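Local coordinates for protein farnesyl diphosphate synthase (PDB 3M0G) that probably makes geranylgeranyl diphosphate by condensing farnesyl diphosphate with isopentenyl diphosphate, using magnesium, at residues R31-Y36 / K100-A105; T16-A21 / A66-E71. One frame throughout, in Å; residues are numbered along the deposited sequence.

Contact 1 (R31-Y36 / K100-A105); sequences RDAMAY and KKWDDA. Unlike the reference sequence in segment 100-105: K100 (reference Arg), D104 (reference Glu).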
ATOM      1  N   ARG B  31     -14.375   6.898  -4.099  1.00  8.51           N
ATOM      2  CA  ARG B  31     -14.316   6.228  -5.412  1.00  9.85           C
ATOM      3  C   ARG B  31     -14.150   7.184  -6.603  1.00 10.59           C
ATOM      4  O   ARG B  31     -13.353   6.912  -7.516  1.00 10.20           O
ATOM      5  CB  ARG B  31     -15.508   5.305  -5.649  1.00 10.35           C
ATOM      6  CG  ARG B  31     -15.381   4.500  -6.943  1.00 10.49           C
ATOM      7  CD  ARG B  31     -16.585   3.613  -7.155  1.00 11.10           C
ATOM      8  NE  ARG B  31     -17.713   4.392  -7.662  1.00 11.52           N
ATOM      9  CZ  ARG B  31     -18.952   3.936  -7.765  1.00 10.67           C
ATOM     10  NH1 ARG B  31     -19.244   2.704  -7.383  1.00 11.55           N
ATOM     11  NH2 ARG B  31     -19.902   4.730  -8.240  1.00 12.19           N
ATOM     12  N   ASP B  32     -14.903   8.286  -6.595  1.00 11.29           N
ATOM     13  CA  ASP B  32     -14.776   9.338  -7.620  1.00 11.88           C
ATOM     14  C   ASP B  32     -13.364   9.922  -7.687  1.00 11.40           C
ATOM     15  O   ASP B  32     -12.821  10.136  -8.777  1.00 11.05           O
ATOM     16  CB  ASP B  32     -15.766  10.474  -7.356  1.00 13.06           C
ATOM     17  CG  ASP B  32     -17.190   9.988  -7.225  1.00 19.87           C
ATOM     18  OD1 ASP B  32     -17.542   8.975  -7.872  1.00 14.04           O
ATOM     19  OD2 ASP B  32     -17.953  10.619  -6.471  1.00 14.08           O
ATOM     20  N   ALA B  33     -12.796  10.207  -6.518  1.00 10.92           N
ATOM     21  CA  ALA B  33     -11.442  10.722  -6.412  1.00 11.20           C
ATOM     22  C   ALA B  33     -10.425   9.743  -6.995  1.00 10.64           C
ATOM     23  O   ALA B  33      -9.540  10.140  -7.758  1.00  9.99           O
ATOM     24  CB  ALA B  33     -11.112  11.062  -4.952  1.00 11.05           C
HETATM   25  N   MSE B  34     -10.566   8.466  -6.643  1.00 10.88           N
HETATM   26  CA  MSE B  34      -9.679   7.413  -7.159  1.00 11.39           C
HETATM   27  C   MSE B  34      -9.823   7.316  -8.675  1.00  9.65           C
HETATM   28  O   MSE B  34      -8.833   7.313  -9.408  1.00  9.06           O
HETATM   29  CB  MSE B  34     -10.017   6.052  -6.534  1.00 13.65           C
HETATM   30  CG  MSE B  34      -9.886   6.009  -5.018  1.00 11.32           C
HETATM   31 SE   MSE B  34     -10.520   4.327  -4.250  1.00 18.22          SE
HETATM   32  CE  MSE B  34      -9.173   3.138  -5.025  1.00 10.70           C
ATOM     33  N   ALA B  35     -11.070   7.241  -9.136  1.00  8.53           N
ATOM     34  CA  ALA B  35     -11.377   7.149 -10.563  1.00  8.06           C
ATOM     35  C   ALA B  35     -10.744   8.320 -11.324  1.00  8.50           C
ATOM     36  O   ALA B  35     -10.122   8.132 -12.382  1.00  8.66           O
ATOM     37  CB  ALA B  35     -12.896   7.108 -10.780  1.00  7.86           C
ATOM     38  N   TYR B  36     -10.882   9.515 -10.754  1.00  8.95           N
ATOM     39  CA  TYR B  36     -10.332  10.758 -11.336  1.00  9.66           C
ATOM     40  C   TYR B  36      -8.801  10.695 -11.418  1.00 10.71           C
ATOM     41  O   TYR B  36      -8.215  11.054 -12.434  1.00 10.12           O
ATOM     42  CB  TYR B  36     -10.797  11.949 -10.492  1.00  9.81           C
ATOM     43  CG  TYR B  36     -10.377  13.320 -10.969  1.00 13.16           C
ATOM     44  CD1 TYR B  36     -11.146  14.018 -11.906  1.00 10.36           C
ATOM     45  CD2 TYR B  36      -9.234  13.945 -10.447  1.00 10.31           C
ATOM     46  CE1 TYR B  36     -10.767  15.277 -12.342  1.00 13.33           C
ATOM     47  CE2 TYR B  36      -8.847  15.211 -10.879  1.00 13.18           C
ATOM     48  CZ  TYR B  36      -9.621  15.867 -11.821  1.00 10.46           C
ATOM     49  OH  TYR B  36      -9.255  17.116 -12.244  1.00 13.48           O
ATOM     50  N   LYS B 100      -7.250  19.615  -4.704  1.00  8.20           N
ATOM     51  CA  LYS B 100      -7.986  20.836  -5.076  1.00  8.37           C
ATOM     52  C   LYS B 100      -9.461  20.587  -5.404  1.00  8.56           C
ATOM     53  O   LYS B 100     -10.310  21.389  -5.051  1.00  8.91           O
ATOM     54  CB  LYS B 100      -7.310  21.575  -6.242  1.00  8.65           C
ATOM     55  CG  LYS B 100      -5.908  22.065  -5.935  1.00  2.00           C
ATOM     56  CD  LYS B 100      -5.908  23.141  -4.852  1.00  9.08           C
ATOM     57  CE  LYS B 100      -6.166  24.519  -5.459  1.00  2.31           C
ATOM     58  NZ  LYS B 100      -5.679  25.615  -4.574  1.00 10.34           N
ATOM     59  N   LYS B 101      -9.757  19.492  -6.098  1.00  9.48           N
ATOM     60  CA  LYS B 101     -11.137  19.165  -6.498  1.00 10.13           C
ATOM     61  C   LYS B 101     -11.981  18.609  -5.340  1.00 10.56           C
ATOM     62  O   LYS B 101     -13.199  18.826  -5.290  1.00 11.21           O
ATOM     63  CB  LYS B 101     -11.132  18.220  -7.714  1.00 11.22           C
ATOM     64  CG  LYS B 101     -12.515  17.882  -8.287  1.00 24.75           C
ATOM     65  CD  LYS B 101     -12.419  17.143  -9.618  1.00 12.43           C
ATOM     66  CE  LYS B 101     -13.787  16.632 -10.074  1.00 25.37           C
ATOM     67  NZ  LYS B 101     -14.697  17.729 -10.540  1.00 13.01           N
ATOM     68  N   TRP B 102     -11.353  17.893  -4.410  1.00 10.23           N
ATOM     69  CA  TRP B 102     -12.058  17.496  -3.190  1.00  9.56           C
ATOM     70  C   TRP B 102     -11.504  18.272  -1.978  1.00  9.70           C
ATOM     71  O   TRP B 102     -11.870  19.429  -1.749  1.00 10.23           O
ATOM     72  CB  TRP B 102     -12.023  15.969  -3.019  1.00  8.53           C
ATOM     73  CG  TRP B 102     -12.925  15.226  -4.004  1.00  7.50           C
ATOM     74  CD1 TRP B 102     -14.216  14.826  -3.791  1.00  8.43           C
ATOM     75  CD2 TRP B 102     -12.608  14.840  -5.358  1.00  7.61           C
ATOM     76  NE1 TRP B 102     -14.713  14.197  -4.912  1.00  7.12           N
ATOM     77  CE2 TRP B 102     -13.747  14.193  -5.888  1.00  8.34           C
ATOM     78  CE3 TRP B 102     -11.469  14.966  -6.164  1.00  8.35           C
ATOM     79  CZ2 TRP B 102     -13.780  13.668  -7.193  1.00  6.85           C
ATOM     80  CZ3 TRP B 102     -11.501  14.439  -7.469  1.00  6.73           C
ATOM     81  CH2 TRP B 102     -12.658  13.811  -7.966  1.00  8.80           C
ATOM     82  N   ASP B 103     -10.625  17.646  -1.210  1.00  9.36           N
ATOM     83  CA  ASP B 103      -9.840  18.346  -0.199  1.00  9.32           C
ATOM     84  C   ASP B 103      -8.601  17.517   0.132  1.00  8.96           C
ATOM     85  O   ASP B 103      -8.395  16.461  -0.478  1.00  9.29           O
ATOM     86  CB  ASP B 103     -10.683  18.693   1.049  1.00 10.11           C
ATOM     87  CG  ASP B 103     -11.429  17.493   1.635  1.00  7.90           C
ATOM     88  OD1 ASP B 103     -11.021  16.337   1.405  1.00 11.23           O
ATOM     89  OD2 ASP B 103     -12.416  17.719   2.377  1.00 10.85           O
ATOM     90  N   ASP B 104      -7.774  17.997   1.061  1.00  8.52           N
ATOM     91  CA  ASP B 104      -6.551  17.286   1.455  1.00  8.25           C
ATOM     92  C   ASP B 104      -6.836  15.897   2.052  1.00  6.73           C
ATOM     93  O   ASP B 104      -6.142  14.926   1.737  1.00  5.72           O
ATOM     94  CB  ASP B 104      -5.713  18.129   2.426  1.00  9.41           C
ATOM     95  CG  ASP B 104      -4.949  19.244   1.734  1.00  8.47           C
ATOM     96  OD1 ASP B 104      -5.120  19.439   0.526  1.00  9.30           O
ATOM     97  OD2 ASP B 104      -4.180  19.947   2.421  1.00 11.03           O
ATOM     98  N   ALA B 105      -7.855  15.811   2.908  1.00  6.07           N
ATOM     99  CA  ALA B 105      -8.263  14.535   3.516  1.00  5.84           C
ATOM    100  C   ALA B 105      -8.586  13.485   2.449  1.00  6.18           C
ATOM    101  O   ALA B 105      -8.127  12.337   2.527  1.00  6.06           O
ATOM    102  CB  ALA B 105      -9.466  14.739   4.427  1.00  5.56           C
TER
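The indole of W102 has A33 on one face and the CG of its own neighbour K101 on the other, while Y36 meets it at the edge. A33 CA sits 3.8 Å from the centroid of the W102 six-membered ring, almost on the ring normal, a CH-pi contact in which A33 N also lies over that face. At the rim, W102 CH2 is 3.6 Å from Y36 CB. The W102 edge is turned to the face of Y36 in a T-shaped pair, planes at 73°. K101 CD comes over a face of the Y36 ring, 3.9 Å from its centroid. In this mostly helical isoprenoid synthase fold, W102 is where the chain leaves helix 98-101; D103 then N-caps helix 104-121. With CG anti to its carbonyl carbon (chi1 -72°), W102 lays its indole against helix 29-37, where NE1 makes a weak hydrogen bond to D29 OD2. A serine in place of W102 would probably take away the indole face over A33 and leave Y36 without its edge-on partner. Y36 OH is tied to P96 O, and D32 CB reaches W102 CZ2 at 3.8 Å.

Contact 2 (T16-A21 / A66-E71); sequences TAMAAA and AALAVE. Unlike the reference sequence in segment 16-21: T16 (reference Ala).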
ATOM      1  N   THR B  16     -10.137   1.798 -20.156  1.00  8.32           N
ATOM      2  CA  THR B  16     -11.386   1.071 -20.037  1.00  8.58           C
ATOM      3  C   THR B  16     -11.335   0.116 -18.855  1.00  8.40           C
ATOM      4  O   THR B  16     -12.253   0.082 -18.035  1.00  7.99           O
ATOM      5  CB  THR B  16     -11.692   0.254 -21.341  1.00  8.48           C
ATOM      6  OG1 THR B  16     -11.562   1.104 -22.480  1.00 23.04           O
ATOM      7  CG2 THR B  16     -13.099  -0.333 -21.310  1.00 22.98           C
ATOM      8  N   ALA B  17     -10.251  -0.651 -18.781  1.00  8.01           N
ATOM      9  CA  ALA B  17     -10.064  -1.640 -17.736  1.00  8.53           C
ATOM     10  C   ALA B  17     -10.000  -0.990 -16.355  1.00  9.17           C
ATOM     11  O   ALA B  17     -10.650  -1.469 -15.423  1.00  8.46           O
ATOM     12  CB  ALA B  17      -8.812  -2.463 -18.004  1.00  8.39           C
HETATM   13  N   MSE B  18      -9.241   0.103 -16.238  1.00 10.40           N
HETATM   14  CA  MSE B  18      -9.116   0.821 -14.961  1.00 12.65           C
HETATM   15  C   MSE B  18     -10.451   1.356 -14.456  1.00 12.98           C
HETATM   16  O   MSE B  18     -10.793   1.166 -13.285  1.00 13.41           O
HETATM   17  CB  MSE B  18      -8.108   1.960 -15.053  1.00 14.97           C
HETATM   18  CG  MSE B  18      -7.912   2.674 -13.719  1.00  6.07           C
HETATM   19 SE   MSE B  18      -6.887   1.581 -12.516  1.00 19.42          SE
HETATM   20  CE  MSE B  18      -5.101   1.960 -13.227  1.00  6.23           C
ATOM     21  N   ALA B  19     -11.189   2.028 -15.339  1.00 13.05           N
ATOM     22  CA  ALA B  19     -12.555   2.478 -15.055  1.00 12.90           C
ATOM     23  C   ALA B  19     -13.361   1.355 -14.411  1.00 11.97           C
ATOM     24  O   ALA B  19     -13.886   1.516 -13.313  1.00 10.87           O
ATOM     25  CB  ALA B  19     -13.245   2.939 -16.345  1.00 13.32           C
ATOM     26  N   ALA B  20     -13.441   0.219 -15.101  1.00 12.49           N
ATOM     27  CA  ALA B  20     -14.164  -0.955 -14.608  1.00 12.51           C
ATOM     28  C   ALA B  20     -13.687  -1.432 -13.227  1.00 12.31           C
ATOM     29  O   ALA B  20     -14.509  -1.698 -12.345  1.00 12.25           O
ATOM     30  CB  ALA B  20     -14.103  -2.105 -15.650  1.00 12.71           C
ATOM     31  N   ALA B  21     -12.368  -1.524 -13.046  1.00 12.33           N
ATOM     32  CA  ALA B  21     -11.766  -2.024 -11.804  1.00 11.71           C
ATOM     33  C   ALA B  21     -12.207  -1.197 -10.602  1.00 11.69           C
ATOM     34  O   ALA B  21     -12.590  -1.745  -9.566  1.00 11.42           O
ATOM     35  CB  ALA B  21     -10.244  -2.034 -11.907  1.00 11.39           C
ATOM     36  N   ALA B  66      -1.543  -6.721 -14.052  1.00 10.83           N
ATOM     37  CA  ALA B  66      -0.229  -6.199 -13.682  1.00 11.02           C
ATOM     38  C   ALA B  66      -0.043  -4.762 -14.176  1.00 11.58           C
ATOM     39  O   ALA B  66       0.506  -3.915 -13.460  1.00 12.14           O
ATOM     40  CB  ALA B  66       0.883  -7.102 -14.193  1.00 10.21           C
ATOM     41  N   ALA B  67      -0.519  -4.502 -15.389  1.00 11.86           N
ATOM     42  CA  ALA B  67      -0.500  -3.169 -15.984  1.00 10.99           C
ATOM     43  C   ALA B  67      -1.354  -2.229 -15.165  1.00 10.83           C
ATOM     44  O   ALA B  67      -0.970  -1.089 -14.914  1.00 10.61           O
ATOM     45  CB  ALA B  67      -1.015  -3.221 -17.408  1.00 10.08           C
ATOM     46  N   LEU B  68      -2.520  -2.721 -14.753  1.00 11.67           N
ATOM     47  CA  LEU B  68      -3.422  -1.954 -13.911  1.00 11.79           C
ATOM     48  C   LEU B  68      -2.793  -1.635 -12.559  1.00  9.90           C
ATOM     49  O   LEU B  68      -2.864  -0.497 -12.074  1.00  9.68           O
ATOM     50  CB  LEU B  68      -4.753  -2.689 -13.752  1.00 12.37           C
ATOM     51  CG  LEU B  68      -5.670  -2.603 -14.976  1.00 25.22           C
ATOM     52  CD1 LEU B  68      -7.033  -3.257 -14.709  1.00 12.87           C
ATOM     53  CD2 LEU B  68      -5.835  -1.149 -15.421  1.00 13.02           C
ATOM     54  N   ALA B  69      -2.152  -2.632 -11.959  1.00  8.43           N
ATOM     55  CA  ALA B  69      -1.529  -2.445 -10.645  1.00  6.85           C
ATOM     56  C   ALA B  69      -0.477  -1.344 -10.659  1.00  6.23           C
ATOM     57  O   ALA B  69      -0.441  -0.514  -9.725  1.00  5.69           O
ATOM     58  CB  ALA B  69      -0.922  -3.758 -10.130  1.00  6.21           C
ATOM     59  N   VAL B  70       0.395  -1.346 -11.674  1.00  4.93           N
ATOM     60  CA  VAL B  70       1.450  -0.337 -11.753  1.00  6.00           C
ATOM     61  C   VAL B  70       0.907   1.054 -12.041  1.00  6.72           C
ATOM     62  O   VAL B  70       1.431   2.028 -11.518  1.00  6.18           O
ATOM     63  CB  VAL B  70       2.682  -0.731 -12.684  1.00  6.11           C
ATOM     64  CG1 VAL B  70       2.359  -0.668 -14.173  1.00  5.54           C
ATOM     65  CG2 VAL B  70       3.901   0.116 -12.377  1.00  5.75           C
ATOM     66  N   GLU B  71      -0.147   1.141 -12.854  1.00  8.30           N
ATOM     67  CA  GLU B  71      -0.803   2.431 -13.085  1.00  8.86           C
ATOM     68  C   GLU B  71      -1.519   2.930 -11.828  1.00  8.80           C
ATOM     69  O   GLU B  71      -1.482   4.125 -11.500  1.00  8.52           O
ATOM     70  CB  GLU B  71      -1.761   2.341 -14.263  1.00  8.28           C
ATOM     71  CG  GLU B  71      -1.070   2.263 -15.604  1.00 12.35           C
ATOM     72  CD  GLU B  71      -0.273   3.530 -15.931  1.00  7.84           C
ATOM     73  OE1 GLU B  71      -0.809   4.643 -15.747  1.00 11.80           O
ATOM     74  OE2 GLU B  71       0.889   3.398 -16.377  1.00 12.74           O
TER
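Helices 16-21 and 66-71 cross steeply, their axes 10.3 Å apart at closest approach with a signed angle of -75°, and the backbones come nearest at M18 and L68. L68 is the residue that reaches across, and its two methyls divide the work. L68 CD1 lies 3.8 Å from A17 CB and has A21 CB, one turn further on, at a looser 4.4 Å. The other branch, CD2, presses on the M18 backbone, 3.7 Å from M18 N, and also touches the M18 side chain, 3.9 Å from its CB. M18, a selenomethionine in this crystal, and L68 lie alongside each other, running opposite ways. The CG of M18 is anti to the backbone N, and bends at chi2 (74°) and chi3 (80°) fold the chain over so that CE arrives at the second helix. There M18 CE is 3.5 Å from L68 O and equally close to E71 CB; the M18 and E71 side chains cross at about a right angle. E71 offers only its base to the contact; its carboxylate turns away, pairing through OE1 with R43 in a salt bridge and through OE2 with the backbone N of A46. R43 flanks R45, whose counterpart in relatives binds the diphosphate of isopentenyl diphosphate. In the isoprenoid synthase fold, helix 3-23 crosses helix 60-81, which runs on into the first aspartate-rich motif. With no hydrogen bond crossing it, the junction rests on van der Waals packing, mostly apolar, while the buried E71 carboxylate, facing an arginine and a backbone N-H, is likely to stay ionised.

Overall arrangement
The two contacts interlock along the chain, in the order 16-21, 31-36, 66-71, 100-105, so each pairing spans a segment of the other. Their centres lie 18 Å apart and their nearest atoms about 6 Å, without touching. Helix 3-23 and helix 29-37 are consecutive, and R31 and A35 pack on I22, which links the two sites. Contact 2 lies deeper, joining helix 3-23 to helix 60-81; contact 1 sits near the surface, where helix 29-37 meets the turn between helix 98-101 and helix 104-121. Two successive N-terminal helices are thus joined to different later parts of the isoprenoid synthase fold. Contact 1 also borders the second subunit, which M34 and A105 touch.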